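Local atomic coordinates of putative adenosine kinase (Schistosoma mansoni, PDB entry 3VAS), a protein that probably catalyses the ATP-dependent phosphorylation of adenosine to AMP, as an adenosine kinase of the ribokinase (pfkB) family. Residues A[185-190]-A[214-219]; A[208-213]-A[228-233]; A[239-244]-A[282-287]. One frame throughout, in Å; residues are numbered along the deposited sequence.

In the fold
All three contacts lie along the parallel strands 181-185, 209-213, 236-240 and 279-284, which pair in that order in the ribokinase-like core. Contact 1 joins the turns that follow the first two strands and carries the adenosine pocket residue F187. Contact 2, its centre about 12 Å away, packs helix 224-231 on strand 209-213. Along the chain these two interlock, since their segments alternate. Contact 3 comes later, pairing strand 236-240 with strand 279-284, its centre about 15 Å from that of contact 1 and 18 Å from that of contact 2. G186 N probably bonds to N213 O, and F212 packs on G186, so contact 2 abuts the residue just before F187.

Contact 1: A[185-190]-A[214-219]; sequences AGFVIN and LSAPFL. With ADN (adenosine), chain C.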
loop_
_atom_site.group_PDB
_atom_site.type_symbol
_atom_site.label_atom_id
_atom_site.label_comp_id
_atom_site.label_asym_id
_atom_site.label_seq_id
_atom_site.Cartn_x
_atom_site.Cartn_y
_atom_site.Cartn_z
ATOM N N ALA A 185 -4.742 0.587 1.747
ATOM C CA ALA A 185 -4.485 -0.012 0.440
ATOM C C ALA A 185 -5.659 -0.878 -0.012
ATOM O O ALA A 185 -6.415 -1.399 0.814
ATOM C CB ALA A 185 -3.202 -0.838 0.470
ATOM N N GLY A 186 -5.797 -1.029 -1.326
ATOM C CA GLY A 186 -6.840 -1.859 -1.897
ATOM C C GLY A 186 -6.770 -3.297 -1.419
ATOM O O GLY A 186 -7.784 -3.990 -1.383
ATOM N N PHE A 187 -5.568 -3.738 -1.049
ATOM C CA PHE A 187 -5.333 -5.094 -0.560
ATOM C C PHE A 187 -6.258 -5.503 0.585
ATOM O O PHE A 187 -6.509 -6.691 0.791
ATOM C CB PHE A 187 -3.887 -5.239 -0.089
ATOM C CG PHE A 187 -2.881 -5.345 -1.204
ATOM C CD1 PHE A 187 -1.733 -4.567 -1.192
ATOM C CD2 PHE A 187 -3.065 -6.242 -2.245
ATOM C CE1 PHE A 187 -0.799 -4.665 -2.208
ATOM C CE2 PHE A 187 -2.133 -6.344 -3.262
ATOM C CZ PHE A 187 -1.000 -5.555 -3.241
ATOM N N VAL A 188 -6.751 -4.522 1.331
ATOM C CA VAL A 188 -7.576 -4.792 2.509
ATOM C C VAL A 188 -9.004 -5.202 2.129
ATOM O O VAL A 188 -9.754 -5.728 2.953
ATOM C CB VAL A 188 -7.563 -3.586 3.471
ATOM C CG1 VAL A 188 -8.236 -3.928 4.795
ATOM C CG2 VAL A 188 -6.127 -3.156 3.717
ATOM N N ILE A 189 -9.366 -4.981 0.868
ATOM C CA ILE A 189 -10.641 -5.456 0.343
ATOM C C ILE A 189 -10.801 -6.958 0.589
ATOM O O ILE A 189 -11.895 -7.420 0.922
ATOM C CB ILE A 189 -10.784 -5.132 -1.164
ATOM C CG1 ILE A 189 -11.010 -3.629 -1.360
ATOM C CG2 ILE A 189 -11.928 -5.919 -1.788
ATOM C CD1 ILE A 189 -10.841 -3.151 -2.789
ATOM N N ASN A 190 -9.703 -7.706 0.462
ATOM C CA ASN A 190 -9.730 -9.161 0.630
ATOM C C ASN A 190 -9.842 -9.630 2.084
ATOM O O ASN A 190 -10.247 -10.766 2.349
ATOM C CB ASN A 190 -8.487 -9.808 0.010
ATOM C CG ASN A 190 -8.382 -9.578 -1.490
ATOM O OD1 ASN A 190 -7.307 -9.259 -2.000
ATOM N ND2 ASN A 190 -9.494 -9.741 -2.203
ATOM N N LEU A 214 -4.834 1.600 -5.410
ATOM C CA LEU A 214 -5.367 0.520 -6.248
ATOM C C LEU A 214 -4.629 -0.804 -5.988
ATOM O O LEU A 214 -5.192 -1.888 -6.166
ATOM C CB LEU A 214 -5.315 0.890 -7.740
ATOM C CG LEU A 214 -6.112 2.114 -8.217
ATOM C CD1 LEU A 214 -5.937 2.349 -9.719
ATOM C CD2 LEU A 214 -7.592 1.980 -7.866
ATOM N N SER A 215 -3.365 -0.697 -5.586
ATOM C CA SER A 215 -2.588 -1.817 -5.039
ATOM C C SER A 215 -2.145 -2.925 -6.010
ATOM O O SER A 215 -0.972 -3.296 -6.017
ATOM C CB SER A 215 -3.279 -2.420 -3.811
ATOM O OG SER A 215 -3.390 -1.452 -2.784
ATOM N N ALA A 216 -3.074 -3.452 -6.807
ATOM C CA ALA A 216 -2.777 -4.560 -7.719
ATOM C C ALA A 216 -3.877 -4.734 -8.773
ATOM O O ALA A 216 -5.053 -4.503 -8.489
ATOM C CB ALA A 216 -2.594 -5.857 -6.936
ATOM N N PRO A 217 -3.496 -5.160 -9.988
ATOM C CA PRO A 217 -4.472 -5.341 -11.071
ATOM C C PRO A 217 -5.631 -6.287 -10.728
ATOM O O PRO A 217 -6.756 -6.003 -11.128
ATOM C CB PRO A 217 -3.623 -5.919 -12.213
ATOM C CG PRO A 217 -2.250 -5.408 -11.939
ATOM C CD PRO A 217 -2.122 -5.443 -10.437
ATOM N N PHE A 218 -5.375 -7.372 -10.001
ATOM C CA PHE A 218 -6.441 -8.333 -9.710
ATOM C C PHE A 218 -7.610 -7.723 -8.929
ATOM O O PHE A 218 -8.749 -8.179 -9.052
ATOM C CB PHE A 218 -5.911 -9.620 -9.043
ATOM C CG PHE A 218 -5.528 -9.465 -7.587
ATOM C CD1 PHE A 218 -6.483 -9.581 -6.583
ATOM C CD2 PHE A 218 -4.205 -9.258 -7.222
ATOM C CE1 PHE A 218 -6.130 -9.456 -5.236
ATOM C CE2 PHE A 218 -3.842 -9.137 -5.878
ATOM C CZ PHE A 218 -4.807 -9.234 -4.885
ATOM N N LEU A 219 -7.329 -6.684 -8.148
ATOM C CA LEU A 219 -8.372 -6.007 -7.380
ATOM C C LEU A 219 -9.376 -5.295 -8.281
ATOM O O LEU A 219 -10.584 -5.406 -8.079
ATOM C CB LEU A 219 -7.765 -5.026 -6.373
ATOM C CG LEU A 219 -7.008 -5.677 -5.211
ATOM C CD1 LEU A 219 -6.183 -4.638 -4.471
ATOM C CD2 LEU A 219 -7.964 -6.400 -4.257
HETATM O "O5'" ADN C . 4.418 -3.223 -2.275
HETATM C "C5'" ADN C . 5.201 -4.334 -1.843
HETATM C "C4'" ADN C . 4.655 -4.928 -0.567
HETATM O "O4'" ADN C . 3.339 -5.453 -0.802
HETATM C "C3'" ADN C . 5.456 -6.083 0.044
HETATM O "O3'" ADN C . 6.125 -5.630 1.222
HETATM C "C2'" ADN C . 4.384 -7.125 0.435
HETATM O "O2'" ADN C . 4.479 -7.597 1.762
HETATM C "C1'" ADN C . 3.070 -6.376 0.210
HETATM N N9 ADN C . 1.946 -7.225 -0.187
HETATM C C8 ADN C . 1.958 -8.186 -1.090
HETATM N N7 ADN C . 0.610 -8.779 -1.120
HETATM C C5 ADN C . -0.195 -8.096 -0.160
HETATM C C6 ADN C . -1.524 -8.249 0.222
HETATM N N6 ADN C . -2.338 -9.259 -0.401
HETATM N N1 ADN C . -2.056 -7.431 1.211
HETATM C C2 ADN C . -1.283 -6.468 1.808
HETATM N N3 ADN C . 0.025 -6.313 1.430
HETATM C C4 ADN C . 0.562 -7.158 0.426
#
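The ring of F187 is sandwiched: S215 CB stands 3.7 Å from its centroid in a CH-pi contact over one face, while the adenine of adenosine covers the opposite face, with C6 offset toward the rim. F218 CE2 meets the ring edge, and the methyl of A216 reaches F187 CE2 obliquely at 3.7 Å. The small side chains of S215 and A216 let this turn approach a ring already engaged with the nucleoside. F187 CG lies anti to its carbonyl carbon (chi1 -75°), and this turns the flat side chain between the base and the 214-219 turn. The F218 ring in turn receives N190 OD1 in plane at its edge, 3.4 Å from CE1, with amide and ring only 11° from coplanar. L219 pushes CD1 to within 3.4 Å of G186 C, where the lack of a side chain allows the approach. S215 OG lies 2.8 Å from G186 N. Both turns follow parallel strands, 181-185 and 209-213, and lead into helices 189-205 and 217-222; I56 of strand 55-58 touches F187, A216 and F218, while A83 of helix 83-95 also packs on F187.

Contact 2: A[208-213]-A[228-233]; sequences KLFCFN and DEMISY
Strand 209-213 and the end of helix 224-231 form a strand-to-helix layer of the ribokinase-like core, in which F210 and F212 meet M230. These two phenylalanines are two residues apart on an extended strand, so both project from the same face of the sheet toward the helix. Over the face of the F212 ring stands M230 CB, 3.8 Å from the centroid and 14° off the ring normal, a CH-pi contact that a flat aromatic at 212 is suited to accept. The two side chains cross at about a right angle, and M230 CG also approaches the ring, at 4.0 Å from F212 CE1. The thioether then turns away along the strand: bends at chi2 (-54°) and chi3 (-64°) swing the terminal methyl toward F210, whose CZ lies 3.4 Å from M230 CE. The buried F210 ring gives that methyl an apolar surface. One flexible, unbranched side chain thereby serves two rings, a task for which methionine is well suited.

In this family, helices pack against both sides of a central sheet, and here the chain leaves strand 209-213, runs through helices 217-222 and 224-231, and returns as strand 236-240 beside it. Nearer the end of the helix, I231 points away from the strand, yet its CG1 still comes within 4.3 Å of F212 CD2. Y233 contributes its backbone: its carbonyl O rests 3.6 Å from F210 CB, while its side chain leads away from the strand and touches K201 of helix 189-205. Y233 N donates to M230 O at 2.9 Å, and S232 OG to E229 O at 2.6 Å. Helix 189-205 closes on the same layer, with M196 against M230 and S203 against F210, while I184 of strand 181-185 touches F210.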
loop_
_atom_site.group_PDB
_atom_site.type_symbol
_atom_site.label_atom_id
_atom_site.label_comp_id
_atom_site.label_asym_id
_atom_site.label_seq_id
_atom_site.Cartn_x
_atom_site.Cartn_y
_atom_site.Cartn_z
ATOM N N LYS A 208 -12.758 14.428 6.384
ATOM C CA LYS A 208 -11.357 14.116 6.608
ATOM C C LYS A 208 -10.696 13.707 5.298
ATOM O O LYS A 208 -11.328 13.735 4.241
ATOM C CB LYS A 208 -11.219 13.009 7.654
ATOM C CG LYS A 208 -11.773 13.387 9.021
ATOM C CD LYS A 208 -11.621 12.250 10.019
ATOM C CE LYS A 208 -12.162 12.634 11.390
ATOM N NZ LYS A 208 -11.820 11.622 12.426
ATOM N N LEU A 209 -9.426 13.327 5.368
ATOM C CA LEU A 209 -8.681 12.962 4.169
ATOM C C LEU A 209 -8.481 11.456 4.066
ATOM O O LEU A 209 -7.719 10.870 4.834
ATOM C CB LEU A 209 -7.322 13.665 4.149
ATOM C CG LEU A 209 -6.564 13.541 2.828
ATOM C CD1 LEU A 209 -7.164 14.485 1.776
ATOM C CD2 LEU A 209 -5.075 13.804 3.020
ATOM N N PHE A 210 -9.154 10.832 3.106
ATOM C CA PHE A 210 -9.038 9.393 2.917
ATOM C C PHE A 210 -8.225 9.076 1.668
ATOM O O PHE A 210 -8.604 9.454 0.562
ATOM C CB PHE A 210 -10.423 8.743 2.825
ATOM C CG PHE A 210 -10.387 7.235 2.864
ATOM C CD1 PHE A 210 -10.505 6.560 4.069
ATOM C CD2 PHE A 210 -10.225 6.498 1.700
ATOM C CE1 PHE A 210 -10.468 5.177 4.114
ATOM C CE2 PHE A 210 -10.189 5.115 1.736
ATOM C CZ PHE A 210 -10.307 4.452 2.947
ATOM N N CYS A 211 -7.118 8.361 1.850
ATOM C CA CYS A 211 -6.222 8.024 0.749
ATOM C C CYS A 211 -6.275 6.534 0.433
ATOM O O CYS A 211 -6.188 5.696 1.331
ATOM C CB CYS A 211 -4.787 8.447 1.082
ATOM S SG CYS A 211 -4.644 10.172 1.635
ATOM N N PHE A 212 -6.411 6.212 -0.850
ATOM C CA PHE A 212 -6.672 4.846 -1.283
ATOM C C PHE A 212 -5.696 4.433 -2.376
ATOM O O PHE A 212 -5.401 5.214 -3.281
ATOM C CB PHE A 212 -8.118 4.744 -1.781
ATOM C CG PHE A 212 -8.517 3.365 -2.240
ATOM C CD1 PHE A 212 -8.568 2.306 -1.344
ATOM C CD2 PHE A 212 -8.868 3.136 -3.561
ATOM C CE1 PHE A 212 -8.941 1.037 -1.764
ATOM C CE2 PHE A 212 -9.242 1.869 -3.992
ATOM C CZ PHE A 212 -9.280 0.818 -3.091
ATOM N N ASN A 213 -5.184 3.210 -2.285
ATOM C CA ASN A 213 -4.266 2.691 -3.295
ATOM C C ASN A 213 -4.907 1.542 -4.082
ATOM O O ASN A 213 -5.466 0.618 -3.488
ATOM C CB ASN A 213 -2.959 2.230 -2.637
ATOM C CG ASN A 213 -1.778 2.217 -3.608
ATOM O OD1 ASN A 213 -1.815 1.558 -4.649
ATOM N ND2 ASN A 213 -0.726 2.959 -3.266
ATOM N N ASP A 228 -14.453 0.549 -6.780
ATOM C CA ASP A 228 -15.217 1.731 -7.160
ATOM C C ASP A 228 -15.953 2.327 -5.972
ATOM O O ASP A 228 -16.118 3.543 -5.883
ATOM C CB ASP A 228 -16.193 1.419 -8.296
ATOM C CG ASP A 228 -15.509 1.356 -9.646
ATOM O OD1 ASP A 228 -14.344 1.807 -9.749
ATOM O OD2 ASP A 228 -16.139 0.864 -10.605
ATOM N N GLU A 229 -16.400 1.477 -5.055
ATOM C CA GLU A 229 -17.060 1.990 -3.866
ATOM C C GLU A 229 -16.068 2.768 -3.002
ATOM O O GLU A 229 -16.383 3.852 -2.510
ATOM C CB GLU A 229 -17.729 0.878 -3.060
ATOM C CG GLU A 229 -18.492 1.411 -1.858
ATOM C CD GLU A 229 -19.463 0.403 -1.264
ATOM O OE1 GLU A 229 -19.127 -0.798 -1.189
ATOM O OE2 GLU A 229 -20.571 0.821 -0.866
ATOM N N MET A 230 -14.868 2.216 -2.831
ATOM C CA MET A 230 -13.817 2.889 -2.074
ATOM C C MET A 230 -13.423 4.233 -2.700
ATOM O O MET A 230 -13.280 5.231 -1.996
ATOM C CB MET A 230 -12.590 1.986 -1.919
ATOM C CG MET A 230 -12.823 0.776 -1.020
ATOM S SD MET A 230 -13.464 1.226 0.606
ATOM C CE MET A 230 -12.097 2.158 1.254
ATOM N N ILE A 231 -13.257 4.251 -4.020
ATOM C CA ILE A 231 -12.946 5.488 -4.725
ATOM C C ILE A 231 -13.972 6.573 -4.390
ATOM O O ILE A 231 -13.615 7.744 -4.224
ATOM C CB ILE A 231 -12.852 5.270 -6.254
ATOM C CG1 ILE A 231 -11.634 4.404 -6.590
ATOM C CG2 ILE A 231 -12.758 6.594 -6.988
ATOM C CD1 ILE A 231 -11.486 4.094 -8.065
ATOM N N SER A 232 -15.236 6.177 -4.235
ATOM C CA SER A 232 -16.300 7.154 -3.989
ATOM C C SER A 232 -16.217 7.824 -2.607
ATOM O O SER A 232 -16.929 8.794 -2.344
ATOM C CB SER A 232 -17.698 6.558 -4.256
ATOM O OG SER A 232 -18.133 5.700 -3.212
ATOM N N TYR A 233 -15.340 7.320 -1.738
ATOM C CA TYR A 233 -15.081 7.964 -0.447
ATOM C C TYR A 233 -13.655 8.515 -0.369
ATOM O O TYR A 233 -13.269 9.121 0.633
ATOM C CB TYR A 233 -15.299 6.985 0.715
ATOM C CG TYR A 233 -16.714 6.458 0.848
ATOM C CD1 TYR A 233 -17.111 5.305 0.180
ATOM C CD2 TYR A 233 -17.645 7.106 1.649
ATOM C CE1 TYR A 233 -18.399 4.816 0.299
ATOM C CE2 TYR A 233 -18.937 6.625 1.775
ATOM C CZ TYR A 233 -19.310 5.477 1.097
ATOM O OH TYR A 233 -20.592 4.990 1.212
#

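Contact 3: A[239-244]-A[282-287]; sequences GNESEA and ITRGKN
G239 and I282 form a parallel beta bridge, their CA atoms 4.7 Å apart, and T283 N donates to G239 O at 2.8 Å. The same carbonyl accepts a CA-H...O contact from I282. Glycine suits position 239 because the CD1 methyl of I282 lies close to its CA, where a side chain would be tight. The other branch, I282 CG2, reaches the CB of A244 at 4.1 Å, so a small residue on the first turn of helix 241-250 lets the helix settle on the strand; V258 of helix 257-267 touches both.

N240 occupies the N-cap position, right before helix 241-250. With CG between backbone N and carbonyl carbon (chi1 66°), its OD1 accepts from E243 N almost straight along the C=O axis, at 3.0 Å. In return, N240 N donates to E243 OE1 at 2.9 Å, completing a capping box. Farther out, E241 extends to R284 and forms a salt bridge: R284 NE donates to E241 OE1 at 3.2 Å, nearly straight at 176°. The oxygen sits at the guanidinium edge, in its plane, but the carboxylate stands 89° to that plane and is met from above its own. R284 has a second partner, its NH1 being hydrogen-bonded to P288 O. A water donates to both E241 OE2 and R284 O and accepts from N287 ND2, linking the helix start to the type II' turn 284-287, whose second position, G285, has a positive phi that favours glycine. The arginine and the helix N-terminus would both be expected to favour the negative charge of E241.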
loop_
_atom_site.group_PDB
_atom_site.type_symbol
_atom_site.label_atom_id
_atom_site.label_comp_id
_atom_site.label_asym_id
_atom_site.label_seq_id
_atom_site.Cartn_x
_atom_site.Cartn_y
_atom_site.Cartn_z
ATOM N N GLY A 239 -2.187 4.923 -7.934
ATOM C CA GLY A 239 -2.156 3.741 -8.775
ATOM C C GLY A 239 -0.876 3.692 -9.577
ATOM O O GLY A 239 -0.138 4.674 -9.629
ATOM N N ASN A 240 -0.596 2.547 -10.187
ATOM C CA ASN A 240 0.486 2.468 -11.167
ATOM C C ASN A 240 -0.064 2.130 -12.555
ATOM O O ASN A 240 -1.270 1.956 -12.716
ATOM C CB ASN A 240 1.596 1.498 -10.727
ATOM C CG ASN A 240 1.134 0.045 -10.662
ATOM O OD1 ASN A 240 0.155 -0.346 -11.296
ATOM N ND2 ASN A 240 1.853 -0.766 -9.893
ATOM N N GLU A 241 0.817 2.026 -13.543
ATOM C CA GLU A 241 0.393 1.816 -14.925
ATOM C C GLU A 241 -0.406 0.521 -15.149
ATOM O O GLU A 241 -1.446 0.543 -15.804
ATOM C CB GLU A 241 1.593 1.890 -15.877
ATOM C CG GLU A 241 1.206 1.937 -17.350
ATOM C CD GLU A 241 2.227 2.671 -18.194
ATOM O OE1 GLU A 241 1.815 3.445 -19.085
ATOM O OE2 GLU A 241 3.441 2.480 -17.965
ATOM N N SER A 242 0.065 -0.595 -14.602
ATOM C CA SER A 242 -0.630 -1.868 -14.787
ATOM C C SER A 242 -2.005 -1.890 -14.109
ATOM O O SER A 242 -2.939 -2.514 -14.610
ATOM C CB SER A 242 0.226 -3.033 -14.293
ATOM O OG SER A 242 0.523 -2.898 -12.916
ATOM N N GLU A 243 -2.128 -1.204 -12.975
ATOM C CA GLU A 243 -3.413 -1.119 -12.280
ATOM C C GLU A 243 -4.401 -0.244 -13.048
ATOM O O GLU A 243 -5.590 -0.548 -13.123
ATOM C CB GLU A 243 -3.226 -0.579 -10.856
ATOM C CG GLU A 243 -2.445 -1.514 -9.943
ATOM C CD GLU A 243 -1.663 -0.777 -8.871
ATOM O OE1 GLU A 243 -1.914 0.431 -8.673
ATOM O OE2 GLU A 243 -0.789 -1.404 -8.232
ATOM N N ALA A 244 -3.900 0.850 -13.606
ATOM C CA ALA A 244 -4.723 1.741 -14.405
ATOM C C ALA A 244 -5.207 1.007 -15.655
ATOM O O ALA A 244 -6.365 1.134 -16.053
ATOM C CB ALA A 244 -3.936 2.993 -14.785
ATOM N N ILE A 282 -1.086 8.572 -10.890
ATOM C CA ILE A 282 -0.731 7.298 -11.493
ATOM C C ILE A 282 0.754 7.269 -11.820
ATOM O O ILE A 282 1.215 7.999 -12.699
ATOM C CB ILE A 282 -1.536 7.046 -12.790
ATOM C CG1 ILE A 282 -3.039 7.128 -12.513
ATOM C CG2 ILE A 282 -1.164 5.699 -13.411
ATOM C CD1 ILE A 282 -3.520 6.151 -11.461
ATOM N N THR A 283 1.505 6.432 -11.114
ATOM C CA THR A 283 2.934 6.316 -11.383
ATOM C C THR A 283 3.182 5.400 -12.586
ATOM O O THR A 283 2.357 4.543 -12.901
ATOM C CB THR A 283 3.715 5.826 -10.145
ATOM O OG1 THR A 283 3.188 4.568 -9.702
ATOM C CG2 THR A 283 3.608 6.845 -9.011
ATOM N N ARG A 284 4.310 5.598 -13.265
ATOM C CA ARG A 284 4.597 4.876 -14.508
ATOM C C ARG A 284 6.065 4.444 -14.602
ATOM O O ARG A 284 6.692 4.547 -15.661
ATOM C CB ARG A 284 4.228 5.744 -15.723
ATOM C CG ARG A 284 2.737 6.038 -15.862
ATOM C CD ARG A 284 2.419 6.906 -17.079
ATOM N NE ARG A 284 2.936 6.347 -18.324
ATOM C CZ ARG A 284 3.838 6.942 -19.104
ATOM N NH1 ARG A 284 4.336 8.131 -18.773
ATOM N NH2 ARG A 284 4.240 6.349 -20.223
ATOM N N GLY A 285 6.612 3.959 -13.492
ATOM C CA GLY A 285 7.997 3.517 -13.467
ATOM C C GLY A 285 8.981 4.651 -13.695
ATOM O O GLY A 285 8.926 5.677 -13.015
ATOM N N LYS A 286 9.879 4.466 -14.658
ATOM C CA LYS A 286 10.882 5.477 -14.985
ATOM C C LYS A 286 10.260 6.620 -15.787
ATOM O O LYS A 286 10.800 7.723 -15.845
ATOM C CB LYS A 286 12.033 4.847 -15.774
ATOM C CG LYS A 286 11.624 4.314 -17.145
ATOM C CD LYS A 286 12.818 3.779 -17.927
ATOM C CE LYS A 286 12.431 3.428 -19.360
ATOM N NZ LYS A 286 13.619 3.103 -20.204
ATOM N N ASN A 287 9.117 6.345 -16.401
ATOM C CA ASN A 287 8.411 7.325 -17.211
ATOM C C ASN A 287 7.650 8.330 -16.348
ATOM O O ASN A 287 7.382 8.059 -15.179
ATOM C CB ASN A 287 7.465 6.598 -18.168
ATOM C CG ASN A 287 8.213 5.812 -19.222
ATOM O OD1 ASN A 287 9.205 6.285 -19.770
ATOM N ND2 ASN A 287 7.745 4.605 -19.511
HETATM O O HOH W 1 6.041 3.158 -18.151
#